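PDB 3NT8: ancylostoma secreted protein 1 from Necator americanus, which is a two-CAP-domain secreted protein of the hookworm, probably associated with the transition of infective larvae to parasitism. Local coordinates for residues I308-V313 against N378-G383; E222-C227 against S236-F241; Q193-G198 against S207-G212; N68-S73 against G212-G217; Q81-I86 against A163-G168. One frame throughout, in Å; residues are numbered along the deposited sequence.

Contact 1. Residues I308-V313 against N378-G383; sequences IYKTSV and NDFTFG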
# COMPACT_ATOMS: atom_id res chain seq x y z
N ILE A 308 0.46 15.42 -0.53
CA ILE A 308 -0.58 14.91 -1.42
C ILE A 308 -0.19 13.59 -2.04
O ILE A 308 0.98 13.25 -2.16
CB ILE A 308 -1.00 15.91 -2.54
CG1 ILE A 308 0.23 16.33 -3.35
CG2 ILE A 308 -1.72 17.10 -1.94
CD1 ILE A 308 -0.11 17.06 -4.65
N TYR A 309 -1.20 12.85 -2.45
CA TYR A 309 -1.04 11.52 -3.05
C TYR A 309 -2.19 11.22 -4.03
O TYR A 309 -3.35 11.52 -3.71
CB TYR A 309 -1.08 10.49 -1.94
CG TYR A 309 -1.41 9.06 -2.34
CD1 TYR A 309 -0.42 8.20 -2.76
CD2 TYR A 309 -2.72 8.59 -2.26
CE1 TYR A 309 -0.69 6.91 -3.11
CE2 TYR A 309 -3.03 7.30 -2.63
CZ TYR A 309 -1.99 6.45 -3.04
OH TYR A 309 -2.30 5.14 -3.40
N LYS A 310 -1.90 10.59 -5.19
CA LYS A 310 -2.97 9.99 -5.97
C LYS A 310 -2.60 8.60 -6.45
O LYS A 310 -1.41 8.25 -6.56
CB LYS A 310 -3.41 10.88 -7.15
CG LYS A 310 -2.39 10.91 -8.28
CD LYS A 310 -2.99 11.58 -9.53
CE LYS A 310 -2.01 11.46 -10.70
NZ LYS A 310 -0.59 11.66 -10.28
N THR A 311 -3.61 7.81 -6.78
CA THR A 311 -3.36 6.55 -7.48
C THR A 311 -4.43 6.35 -8.54
O THR A 311 -5.61 6.59 -8.26
CB THR A 311 -3.35 5.34 -6.50
OG1 THR A 311 -3.23 4.10 -7.24
CG2 THR A 311 -4.59 5.29 -5.72
N SER A 312 -3.99 5.86 -9.70
CA SER A 312 -4.82 5.56 -10.85
C SER A 312 -5.99 4.67 -10.50
O SER A 312 -7.05 4.82 -11.09
CB SER A 312 -3.99 4.88 -11.93
OG SER A 312 -2.80 5.62 -12.23
N VAL A 313 -5.83 3.78 -9.52
CA VAL A 313 -6.94 2.90 -9.01
C VAL A 313 -8.12 3.68 -8.44
O VAL A 313 -7.93 4.42 -7.48
CB VAL A 313 -6.49 1.90 -7.90
CG1 VAL A 313 -7.61 0.98 -7.52
CG2 VAL A 313 -5.28 1.11 -8.33
N ASN A 378 -13.17 11.19 -9.83
CA ASN A 378 -13.56 10.37 -10.98
C ASN A 378 -12.37 9.90 -11.85
O ASN A 378 -12.50 9.10 -12.80
CB ASN A 378 -14.67 11.06 -11.80
CG ASN A 378 -14.35 12.51 -12.17
OD1 ASN A 378 -13.20 12.88 -12.48
ND2 ASN A 378 -15.39 13.34 -12.18
N ASP A 379 -11.20 10.34 -11.45
CA ASP A 379 -10.00 10.21 -12.24
C ASP A 379 -8.85 9.49 -11.46
O ASP A 379 -7.84 9.05 -12.05
CB ASP A 379 -9.60 11.63 -12.64
CG ASP A 379 -8.64 11.66 -13.79
OD1 ASP A 379 -9.13 11.99 -14.90
OD2 ASP A 379 -7.43 11.36 -13.57
N PHE A 380 -9.01 9.39 -10.15
CA PHE A 380 -7.96 8.86 -9.27
C PHE A 380 -8.52 8.90 -7.89
O PHE A 380 -9.49 9.63 -7.65
CB PHE A 380 -6.66 9.65 -9.34
CG PHE A 380 -6.82 11.16 -9.31
CD1 PHE A 380 -6.99 11.85 -8.12
CD2 PHE A 380 -6.72 11.91 -10.49
CE1 PHE A 380 -7.13 13.26 -8.10
CE2 PHE A 380 -6.86 13.34 -10.49
CZ PHE A 380 -7.07 14.00 -9.28
N THR A 381 -7.96 8.07 -7.00
CA THR A 381 -8.22 8.20 -5.55
C THR A 381 -7.19 9.23 -5.02
O THR A 381 -6.01 9.08 -5.21
CB THR A 381 -8.08 6.86 -4.84
OG1 THR A 381 -8.88 5.88 -5.52
CG2 THR A 381 -8.50 6.95 -3.41
N PHE A 382 -7.67 10.27 -4.34
CA PHE A 382 -6.87 11.44 -3.93
C PHE A 382 -6.68 11.43 -2.42
O PHE A 382 -7.64 11.30 -1.68
CB PHE A 382 -7.66 12.70 -4.38
CG PHE A 382 -6.92 14.02 -4.18
CD1 PHE A 382 -5.55 14.06 -4.18
CD2 PHE A 382 -7.62 15.23 -4.03
CE1 PHE A 382 -4.87 15.27 -4.03
CE2 PHE A 382 -6.95 16.41 -3.88
CZ PHE A 382 -5.56 16.43 -3.89
N GLY A 383 -5.42 11.52 -1.96
CA GLY A 383 -5.10 11.47 -0.53
C GLY A 383 -4.36 12.75 -0.13
O GLY A 383 -3.39 13.14 -0.78
O HOH W 1 -7.34 6.89 -13.76
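Lys310 lies across the ring of Phe380 where the outer strand 305-311 pairs antiparallel with strand 381-388 in the sheet of the second CAP domain. Following the lysine outward, CB lies 3.7 Å from Thr381 O and 3.8 Å from Phe380 CD1. CG falls between the backbone N and the carbonyl carbon (chi1 73°), which turns the chain over the aromatic ring, and CD rests on one face of it, a CH-pi contact with CD 4.1 Å from the centroid of the Phe380 ring. Beyond CD the chain leads away from 378-383, and the ammonium makes a cation-pi contact with Tyr293, a residue that also touches Phe380 and Phe382.

Beneath this, backbone bonds tie Tyr309 to Gly383 and Thr311 to Thr381 in both directions; the straightest runs from Gly383 N to Tyr309 O at 2.7 Å, with 170° at the hydrogen. On the other face of the sheet, Thr381 and Thr311 lie side by side. Past the end of the ladder Thr381 OG1 gives its proton to Val313 O over 2.6 Å, in the carbonyl plane, and also accepts from Phe316 N. One threonine hydroxyl thus ties down the chain as it leaves the edge strand, while the lysine spends its methylenes on one ring and its charge on another.

Contact 2. Residues E222-C227 against S236-F241; sequences ETNQQC and SVRDTF
Asn224 OD1 takes two hydrogen bonds from the end of Arg238, one from NH1 at 2.7 Å and one from NH2 at 2.8 Å. Both are bent, as a single oxygen held between two nitrogens must be, and the amide lies nearly coplanar with the guanidinium, 23° between the planes. Cys227 CB sits over a face of that group, 3.3 Å from Arg238 NH2. Gln226 runs antiparallel along the arginine chain, its CB 3.8 Å from Arg238 CD, and reaches on to Asp239. There Gln226 NE2 donates to Asp239 OD1 over 3.1 Å, arriving from above the carboxylate plane. At the start of 222-227 the Glu222 chain bends at chi2 (-62°), bringing OE1 to Ser236 OG at 2.8 Å; the hydroxyl donates to the syn lone pair. A water accepts from Thr223 N and Ser236 N and donates to Glu222 OE1, filling in the same junction.

The next shell fixes these groups. Arg238 NE forms a salt bridge with Glu281 and NH1 another with Asp235, whose carboxylate also receives Gln225 N and Gln226 N. Ser236 OG is further bonded to Asn319, and Cys227 is disulfide-linked to Cys278.

The loop leading into helix 235-253 is thereby held against the first turn of that helix. With two carboxylates beside it, the buried Arg238 is probably kept charged, and the Asn224 oxygen adds a neutral acceptor.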
# COMPACT_ATOMS: atom_id res chain seq x y z
N GLU A 222 -17.46 0.53 9.80
CA GLU A 222 -16.78 1.85 9.78
C GLU A 222 -17.55 2.80 10.64
O GLU A 222 -18.79 2.86 10.57
CB GLU A 222 -16.68 2.40 8.35
CG GLU A 222 -15.83 1.57 7.41
CD GLU A 222 -14.38 1.49 7.89
OE1 GLU A 222 -13.89 2.52 8.40
OE2 GLU A 222 -13.75 0.41 7.80
N THR A 223 -16.83 3.53 11.50
CA THR A 223 -17.50 4.47 12.38
C THR A 223 -16.92 5.88 12.21
O THR A 223 -15.86 6.06 11.59
CB THR A 223 -17.34 4.07 13.81
OG1 THR A 223 -15.96 3.89 14.05
CG2 THR A 223 -18.08 2.75 14.12
N ASN A 224 -17.59 6.88 12.77
CA ASN A 224 -17.13 8.25 12.67
C ASN A 224 -17.45 8.95 13.97
O ASN A 224 -18.33 9.80 14.00
CB ASN A 224 -17.77 9.01 11.47
CG ASN A 224 -17.31 10.51 11.39
OD1 ASN A 224 -16.14 10.83 11.66
ND2 ASN A 224 -18.22 11.42 11.02
N GLN A 225 -16.78 8.55 15.04
CA GLN A 225 -16.98 9.19 16.34
C GLN A 225 -15.93 10.27 16.71
O GLN A 225 -16.21 11.14 17.54
CB GLN A 225 -17.11 8.12 17.43
CG GLN A 225 -15.87 7.17 17.52
CD GLN A 225 -16.05 5.96 18.48
OE1 GLN A 225 -17.00 5.16 18.35
NE2 GLN A 225 -15.08 5.81 19.43
N GLN A 226 -14.73 10.19 16.09
CA GLN A 226 -13.62 11.08 16.44
C GLN A 226 -13.96 12.51 16.03
O GLN A 226 -13.81 13.44 16.84
CB GLN A 226 -12.30 10.62 15.80
CG GLN A 226 -11.75 9.32 16.37
CD GLN A 226 -10.35 8.93 15.85
OE1 GLN A 226 -9.47 9.75 15.74
NE2 GLN A 226 -10.16 7.65 15.53
N CYS A 227 -14.43 12.66 14.78
CA CYS A 227 -14.81 13.95 14.21
C CYS A 227 -16.21 13.91 13.60
O CYS A 227 -16.35 13.68 12.43
CB CYS A 227 -13.79 14.34 13.14
SG CYS A 227 -12.02 14.37 13.71
N SER A 236 -11.33 4.39 11.21
CA SER A 236 -10.34 3.41 10.87
C SER A 236 -9.25 4.09 10.06
O SER A 236 -8.06 3.91 10.35
CB SER A 236 -10.97 2.18 10.15
OG SER A 236 -11.11 2.37 8.73
N VAL A 237 -9.65 4.93 9.11
CA VAL A 237 -8.71 5.64 8.23
C VAL A 237 -7.84 6.64 9.00
O VAL A 237 -6.64 6.72 8.73
CB VAL A 237 -9.39 6.28 7.01
CG1 VAL A 237 -8.38 6.82 5.99
CG2 VAL A 237 -10.32 5.22 6.28
N ARG A 238 -8.45 7.33 9.97
CA ARG A 238 -7.75 8.26 10.84
C ARG A 238 -6.65 7.52 11.56
O ARG A 238 -5.49 7.97 11.56
CB ARG A 238 -8.69 8.91 11.86
CG ARG A 238 -9.84 9.76 11.24
CD ARG A 238 -10.78 10.41 12.27
NE ARG A 238 -11.70 11.33 11.60
CZ ARG A 238 -13.01 11.14 11.48
NH1 ARG A 238 -13.60 10.07 12.02
NH2 ARG A 238 -13.75 12.03 10.83
N ASP A 239 -7.00 6.41 12.21
CA ASP A 239 -6.00 5.63 12.98
C ASP A 239 -4.91 5.03 12.09
O ASP A 239 -3.80 4.82 12.54
CB ASP A 239 -6.66 4.52 13.77
CG ASP A 239 -7.65 5.03 14.80
OD1 ASP A 239 -7.44 6.13 15.39
OD2 ASP A 239 -8.63 4.28 15.04
N THR A 240 -5.23 4.71 10.85
CA THR A 240 -4.20 4.31 9.95
C THR A 240 -3.15 5.41 9.74
O THR A 240 -1.95 5.18 9.99
CB THR A 240 -4.77 3.80 8.66
OG1 THR A 240 -5.64 2.71 8.96
CG2 THR A 240 -3.67 3.25 7.79
N PHE A 241 -3.57 6.59 9.30
CA PHE A 241 -2.62 7.70 9.13
C PHE A 241 -1.83 7.97 10.38
O PHE A 241 -0.62 8.19 10.29
CB PHE A 241 -3.30 8.99 8.69
CG PHE A 241 -3.64 9.06 7.20
CD1 PHE A 241 -2.64 9.15 6.25
CD2 PHE A 241 -4.97 9.12 6.78
CE1 PHE A 241 -2.93 9.25 4.86
CE2 PHE A 241 -5.28 9.21 5.40
CZ PHE A 241 -4.27 9.29 4.47
O HOH W 2 -13.98 3.21 11.46

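Contact 3. Residues Q193-G198 against S207-G212; sequences QACQTG and SGCEDG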
# COMPACT_ATOMS: atom_id res chain seq x y z
N GLN A 193 9.28 -15.81 8.76
CA GLN A 193 8.58 -17.09 8.81
C GLN A 193 7.08 -16.94 8.54
O GLN A 193 6.44 -16.01 8.98
CB GLN A 193 8.76 -17.74 10.18
CG GLN A 193 8.48 -19.24 10.22
CD GLN A 193 8.50 -19.81 11.64
OE1 GLN A 193 8.32 -19.08 12.65
NE2 GLN A 193 8.69 -21.12 11.74
N ALA A 194 6.51 -17.94 7.86
CA ALA A 194 5.09 -18.00 7.61
C ALA A 194 4.36 -18.16 8.94
O ALA A 194 4.93 -18.70 9.89
CB ALA A 194 4.80 -19.16 6.71
N CYS A 195 3.11 -17.72 8.99
CA CYS A 195 2.37 -17.74 10.22
C CYS A 195 2.21 -19.14 10.79
O CYS A 195 2.08 -20.14 10.04
CB CYS A 195 0.99 -17.08 10.06
SG CYS A 195 -0.22 -18.01 9.00
N GLN A 196 2.21 -19.18 12.13
CA GLN A 196 2.04 -20.40 12.90
C GLN A 196 0.67 -20.42 13.52
O GLN A 196 -0.01 -21.43 13.51
CB GLN A 196 3.14 -20.50 13.96
CG GLN A 196 4.58 -20.42 13.36
CD GLN A 196 4.82 -21.54 12.33
OE1 GLN A 196 4.69 -22.74 12.65
NE2 GLN A 196 5.19 -21.16 11.09
N THR A 197 0.26 -19.29 14.08
CA THR A 197 -1.09 -19.09 14.54
C THR A 197 -1.59 -17.78 13.94
O THR A 197 -0.87 -17.08 13.22
CB THR A 197 -1.16 -18.93 16.08
OG1 THR A 197 -0.41 -17.77 16.44
CG2 THR A 197 -0.58 -20.17 16.81
N GLY A 198 -2.83 -17.44 14.25
CA GLY A 198 -3.41 -16.25 13.71
C GLY A 198 -2.86 -15.00 14.36
O GLY A 198 -2.97 -13.91 13.82
N SER A 207 -7.07 -12.01 12.37
CA SER A 207 -6.83 -12.99 11.33
C SER A 207 -6.61 -14.41 11.88
O SER A 207 -6.25 -14.60 13.04
CB SER A 207 -5.65 -12.52 10.47
OG SER A 207 -5.90 -11.18 10.06
N GLY A 208 -6.87 -15.39 11.02
CA GLY A 208 -6.63 -16.79 11.27
C GLY A 208 -5.34 -17.19 10.55
O GLY A 208 -4.74 -16.37 9.87
N CYS A 209 -4.93 -18.44 10.72
CA CYS A 209 -3.74 -18.96 10.06
C CYS A 209 -3.94 -20.39 9.61
O CYS A 209 -4.18 -21.28 10.45
CB CYS A 209 -2.50 -18.87 10.95
SG CYS A 209 -1.06 -19.57 10.11
N GLU A 210 -3.85 -20.62 8.30
CA GLU A 210 -4.03 -21.95 7.71
C GLU A 210 -2.76 -22.36 7.01
O GLU A 210 -2.50 -21.93 5.88
CB GLU A 210 -5.15 -21.94 6.70
CG GLU A 210 -6.50 -22.13 7.30
CD GLU A 210 -7.59 -22.10 6.28
OE1 GLU A 210 -7.31 -22.51 5.12
OE2 GLU A 210 -8.71 -21.68 6.67
N ASP A 211 -1.97 -23.22 7.65
CA ASP A 211 -0.74 -23.78 7.05
C ASP A 211 0.09 -22.68 6.34
O ASP A 211 0.34 -22.74 5.14
CB ASP A 211 -1.05 -25.03 6.16
CG ASP A 211 0.21 -25.73 5.63
OD1 ASP A 211 1.26 -25.74 6.34
OD2 ASP A 211 0.17 -26.28 4.51
N GLY A 212 0.52 -21.68 7.11
CA GLY A 212 1.39 -20.60 6.59
C GLY A 212 0.70 -19.44 5.87
O GLY A 212 1.35 -18.47 5.48
O HOH W 3 2.50 -15.83 6.13
O HOH W 4 0.83 -22.47 10.17
O HOH W 5 -4.33 -11.31 13.32
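This is a disulfide-closed loop in a small cysteine-rich hairpin region packed against the first CAP domain: Cys195, in a loop, is joined to Cys209 on strand 208-210, half of a two-stranded antiparallel hairpin with 213-215. The SG atoms of Cys195 and Cys209 are 2.1 Å apart and the bridge has a chi3 of 88°, close to the relaxed right angle. The two halves get there differently: Cys209 SG is swung opposite its own backbone N (chi1 179°), whereas Cys195 SG stands between N and the carbonyl carbon.

On one flank of the bridge, Gly198 CA lies against Ser207 O at 3.4 Å. On the other, Ala194 CB packs on Gly212 CA, whose positive phi suits the turn of the hairpin.

Water does the polar work between the backbones. One molecule donates to Cys195 O and accepts from Gly212 N; another accepts from Ser207 N and lies 3.0 Å from Gly198 O. Within the loop, Asp200 accepts from the N of both Gln196 and Thr197, and Gln196 folds back on itself, so that NE2 donates to Ala194 O at 2.7 Å from 39° above the carbonyl plane.

Contact 4. Residues N68-S73 against G212-G217; sequences NMYKLS and GLCTKG
Tyr70 and Cys214 meet both through their backbones and through their side chains. Cys214 CB stands over the centre of the Tyr70 ring, 3.4 Å from the centroid and 7° off the normal, with SG above the same face. Lys216 N approaches that ring at its edge.

Two backbone bonds and two waters serve the central polar atoms. Cys214 N donates to Met69 O at 2.8 Å, tilted out of the carbonyl plane, and Lys71 N donates to Cys214 O at 2.9 Å along an almost straight line, 174° at the hydrogen. At one end a water accepts from Met69 N and donates to Gly212 O; at the other, a second water takes Lys216 N and gives to Lys71 O. The buried Tyr70 hydroxyl is bonded to Ser207 OG and Tyr204 N, and Tyr70 O accepts from Arg48. Lys71 carries its amine to Glu210 and Lys216 reaches Asp219, both as salt bridges. Met69 CG packs alongside Leu213 CD2 at 3.5 Å, a purely apolar meeting.

Strand 213-215 of the cysteine-rich region is thus laid on a loop of the first CAP domain. The Tyr70 ring packs against the Cys214 half of the Cys201-Cys214 disulfide, while Cys214 N and O, Met69 N and O and the Tyr70 hydroxyl all have partners.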
# COMPACT_ATOMS: atom_id res chain seq x y z
N ASN A 68 2.82 -12.72 7.09
CA ASN A 68 1.59 -11.99 6.65
C ASN A 68 1.18 -12.30 5.18
O ASN A 68 0.69 -11.45 4.47
CB ASN A 68 1.78 -10.47 6.84
CG ASN A 68 2.09 -10.08 8.28
OD1 ASN A 68 1.65 -10.73 9.22
ND2 ASN A 68 2.79 -8.98 8.45
N MET A 69 1.42 -13.51 4.69
CA MET A 69 0.95 -13.86 3.35
C MET A 69 -0.46 -14.34 3.45
O MET A 69 -0.72 -15.42 4.02
CB MET A 69 1.81 -14.94 2.71
CG MET A 69 1.34 -15.37 1.32
SD MET A 69 1.50 -14.12 0.02
CE MET A 69 3.27 -13.92 -0.21
N TYR A 70 -1.39 -13.53 2.94
CA TYR A 70 -2.84 -13.85 2.98
C TYR A 70 -3.36 -14.81 1.88
O TYR A 70 -2.94 -14.76 0.70
CB TYR A 70 -3.72 -12.58 3.09
CG TYR A 70 -3.74 -11.99 4.48
CD1 TYR A 70 -4.87 -12.14 5.29
CD2 TYR A 70 -2.60 -11.42 5.03
CE1 TYR A 70 -4.90 -11.70 6.56
CE2 TYR A 70 -2.62 -10.93 6.33
CZ TYR A 70 -3.74 -11.06 7.08
OH TYR A 70 -3.70 -10.56 8.37
N LYS A 71 -4.23 -15.70 2.32
CA LYS A 71 -4.94 -16.61 1.43
C LYS A 71 -5.99 -15.76 0.77
O LYS A 71 -6.61 -14.95 1.45
CB LYS A 71 -5.63 -17.68 2.25
CG LYS A 71 -6.26 -18.78 1.44
CD LYS A 71 -6.80 -19.90 2.35
CE LYS A 71 -7.36 -21.08 1.43
NZ LYS A 71 -8.14 -22.10 2.19
N LEU A 72 -6.16 -15.92 -0.52
CA LEU A 72 -7.25 -15.27 -1.26
C LEU A 72 -8.57 -15.97 -1.07
O LEU A 72 -8.62 -17.20 -1.01
CB LEU A 72 -6.88 -15.20 -2.79
CG LEU A 72 -5.52 -14.53 -3.13
CD1 LEU A 72 -5.18 -14.38 -4.66
CD2 LEU A 72 -5.51 -13.14 -2.50
N SER A 73 -9.64 -15.20 -0.98
CA SER A 73 -11.00 -15.71 -1.09
C SER A 73 -11.60 -15.24 -2.38
O SER A 73 -11.29 -14.14 -2.87
CB SER A 73 -11.85 -15.15 0.04
OG SER A 73 -11.24 -15.54 1.24
N GLY A 212 0.52 -21.68 7.11
CA GLY A 212 1.39 -20.60 6.59
C GLY A 212 0.70 -19.44 5.87
O GLY A 212 1.35 -18.47 5.48
N LEU A 213 -0.61 -19.55 5.67
CA LEU A 213 -1.35 -18.47 5.02
C LEU A 213 -2.25 -17.82 6.03
O LEU A 213 -3.01 -18.51 6.73
CB LEU A 213 -2.18 -18.94 3.78
CG LEU A 213 -1.42 -19.40 2.50
CD1 LEU A 213 -2.38 -19.93 1.41
CD2 LEU A 213 -0.53 -18.29 1.98
N CYS A 214 -2.14 -16.50 6.12
CA CYS A 214 -3.06 -15.75 6.96
C CYS A 214 -4.44 -15.70 6.36
O CYS A 214 -4.57 -15.72 5.16
CB CYS A 214 -2.52 -14.33 7.22
SG CYS A 214 -1.01 -14.39 8.19
N THR A 215 -5.48 -15.64 7.20
CA THR A 215 -6.84 -15.61 6.70
C THR A 215 -7.61 -14.41 7.30
O THR A 215 -7.72 -14.31 8.48
CB THR A 215 -7.63 -16.93 6.96
OG1 THR A 215 -7.81 -17.15 8.35
CG2 THR A 215 -6.90 -18.15 6.31
N LYS A 216 -8.11 -13.53 6.44
CA LYS A 216 -8.73 -12.32 6.86
C LYS A 216 -10.13 -12.64 7.35
O LYS A 216 -10.86 -13.38 6.72
CB LYS A 216 -8.73 -11.31 5.67
CG LYS A 216 -9.69 -10.11 5.75
CD LYS A 216 -9.13 -9.00 6.59
CE LYS A 216 -10.16 -7.89 6.85
NZ LYS A 216 -10.49 -7.24 5.55
N GLY A 217 -10.47 -12.09 8.51
CA GLY A 217 -11.81 -12.28 9.06
C GLY A 217 -12.77 -11.25 8.51
O GLY A 217 -12.43 -10.49 7.59
O HOH W 3 2.50 -15.83 6.13
O HOH W 6 -8.22 -14.45 3.74

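Contact 5. Residues Q81-I86 against A163-G168; sequences QLQDAI and AYKVCG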
# COMPACT_ATOMS: atom_id res chain seq x y z
N GLN A 81 -18.09 -8.24 -12.37
CA GLN A 81 -17.69 -7.01 -13.00
C GLN A 81 -16.65 -7.23 -14.09
O GLN A 81 -16.75 -6.66 -15.16
CB GLN A 81 -17.21 -5.98 -11.95
CG GLN A 81 -17.12 -4.60 -12.53
CD GLN A 81 -17.00 -3.50 -11.48
OE1 GLN A 81 -16.93 -3.76 -10.26
NE2 GLN A 81 -16.98 -2.25 -11.96
N LEU A 82 -15.66 -8.06 -13.82
CA LEU A 82 -14.63 -8.35 -14.78
C LEU A 82 -15.23 -9.11 -16.00
O LEU A 82 -14.84 -8.86 -17.16
CB LEU A 82 -13.52 -9.16 -14.12
CG LEU A 82 -12.46 -9.75 -15.02
CD1 LEU A 82 -11.75 -8.60 -15.67
CD2 LEU A 82 -11.48 -10.57 -14.24
N GLN A 83 -16.16 -10.01 -15.71
CA GLN A 83 -16.80 -10.76 -16.79
C GLN A 83 -17.53 -9.82 -17.77
O GLN A 83 -17.46 -10.02 -18.98
CB GLN A 83 -17.73 -11.83 -16.23
CG GLN A 83 -18.43 -12.63 -17.32
CD GLN A 83 -17.58 -13.78 -17.79
OE1 GLN A 83 -17.45 -14.73 -17.07
NE2 GLN A 83 -17.01 -13.69 -18.98
N ASP A 84 -18.22 -8.82 -17.23
CA ASP A 84 -18.96 -7.83 -18.02
C ASP A 84 -18.03 -6.98 -18.89
O ASP A 84 -18.45 -6.45 -19.91
CB ASP A 84 -19.81 -6.92 -17.11
CG ASP A 84 -20.92 -7.66 -16.46
OD1 ASP A 84 -21.43 -8.63 -17.06
OD2 ASP A 84 -21.33 -7.27 -15.34
N ALA A 85 -16.76 -6.90 -18.51
CA ALA A 85 -15.84 -5.98 -19.18
C ALA A 85 -15.10 -6.61 -20.32
O ALA A 85 -14.55 -5.90 -21.18
CB ALA A 85 -14.90 -5.35 -18.20
N ILE A 86 -15.09 -7.93 -20.35
CA ILE A 86 -14.33 -8.66 -21.35
C ILE A 86 -15.21 -9.34 -22.41
O ILE A 86 -14.75 -10.23 -23.13
CB ILE A 86 -13.32 -9.67 -20.68
CG1 ILE A 86 -14.07 -10.79 -19.90
CG2 ILE A 86 -12.41 -8.92 -19.70
CD1 ILE A 86 -13.18 -11.96 -19.51
N ALA A 163 -12.27 -14.47 -14.72
CA ALA A 163 -13.20 -14.84 -15.75
C ALA A 163 -12.47 -14.99 -17.11
O ALA A 163 -11.44 -14.36 -17.29
CB ALA A 163 -14.36 -13.77 -15.83
N TYR A 164 -12.94 -15.86 -18.01
CA TYR A 164 -12.50 -15.88 -19.42
C TYR A 164 -13.72 -15.61 -20.34
O TYR A 164 -14.84 -15.67 -19.88
CB TYR A 164 -11.76 -17.16 -19.81
CG TYR A 164 -12.58 -18.41 -19.57
CD1 TYR A 164 -13.71 -18.73 -20.38
CD2 TYR A 164 -12.29 -19.23 -18.51
CE1 TYR A 164 -14.48 -19.85 -20.13
CE2 TYR A 164 -13.06 -20.35 -18.24
CZ TYR A 164 -14.16 -20.65 -19.05
OH TYR A 164 -14.93 -21.74 -18.78
N LYS A 165 -13.48 -15.19 -21.59
CA LYS A 165 -14.52 -15.05 -22.60
C LYS A 165 -13.96 -15.49 -23.93
O LYS A 165 -12.90 -15.04 -24.30
CB LYS A 165 -14.96 -13.61 -22.70
CG LYS A 165 -16.14 -13.36 -23.62
CD LYS A 165 -17.43 -13.99 -23.14
CE LYS A 165 -18.53 -13.59 -24.16
NZ LYS A 165 -19.95 -13.94 -23.77
N VAL A 166 -14.69 -16.37 -24.64
CA VAL A 166 -14.37 -16.74 -26.02
C VAL A 166 -14.94 -15.68 -27.04
O VAL A 166 -16.09 -15.25 -26.94
CB VAL A 166 -14.86 -18.18 -26.38
CG1 VAL A 166 -14.55 -18.55 -27.80
CG2 VAL A 166 -14.22 -19.19 -25.45
N CYS A 167 -14.12 -15.24 -27.99
CA CYS A 167 -14.62 -14.36 -29.04
C CYS A 167 -14.28 -14.94 -30.39
O CYS A 167 -13.36 -14.48 -31.05
CB CYS A 167 -14.05 -12.95 -28.91
SG CYS A 167 -14.40 -12.17 -27.36
N GLY A 168 -15.01 -15.98 -30.79
CA GLY A 168 -14.69 -16.70 -32.03
C GLY A 168 -13.36 -17.41 -32.03
O GLY A 168 -13.30 -18.59 -31.69
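Helix 81-85 runs nearly alongside strand 163-167, their axes 8.0 Å apart at closest approach and 21° from parallel. Ala163 turns its methyl toward the helix, where Gln83 closes over it: Gln83 OE1 is 3.5 Å from Ala163 CB. The glutamine chain leaves with CG opposite the backbone N and then bends at chi2, which swings the amide back over the strand. Its NE2 donates to Tyr164 O at 3.1 Å, straight at the hydrogen (165°) but coming from 42° above the carbonyl plane. The other end of that amide is held too, since OE1 accepts from Asn29 ND2, and both partners together fix which way round the group sits.

One turn on, Ile86 lays CD1 across the backbone of the strand, 3.7 Å from Ala163 O and 4.0 Å from Lys165 CB. Lys165 CB also lies 3.4 Å from Ile86 O, and the Lys165 ammonium hydrogen-bonds Gln87 OE1. Leu82 CD2 touches Ala163 N, and the same side chain packs on Ser174 and Ile176 of the neighbouring strand.

Past the contact, a disulfide from Cys167 to Cys89 ties the strand to the chain following the helix. A helix packed on the central sheet in this manner belongs to the alpha-beta-alpha sandwich of the CAP fold, here in the first domain.

The five contacts sample the protein from one CAP domain to the other. Contact 5 lies in the first domain and contact 1 in the second, with centres about 27 Å apart. Contacts 3 and 4 form one unit, well away from both: their centres are about 8 Å apart, they share Gly212 and a water, and Gly208 O lies 2.9 Å from Thr215 N in a probable hydrogen bond. Along the chain, contacts 3 and 5 both fall inside the loop that contact 4 closes. Contact 2 follows at the start of helix 235-253, about 9 Å from contact 4 and about 6 Å from contact 1 by nearest atoms, without touching either.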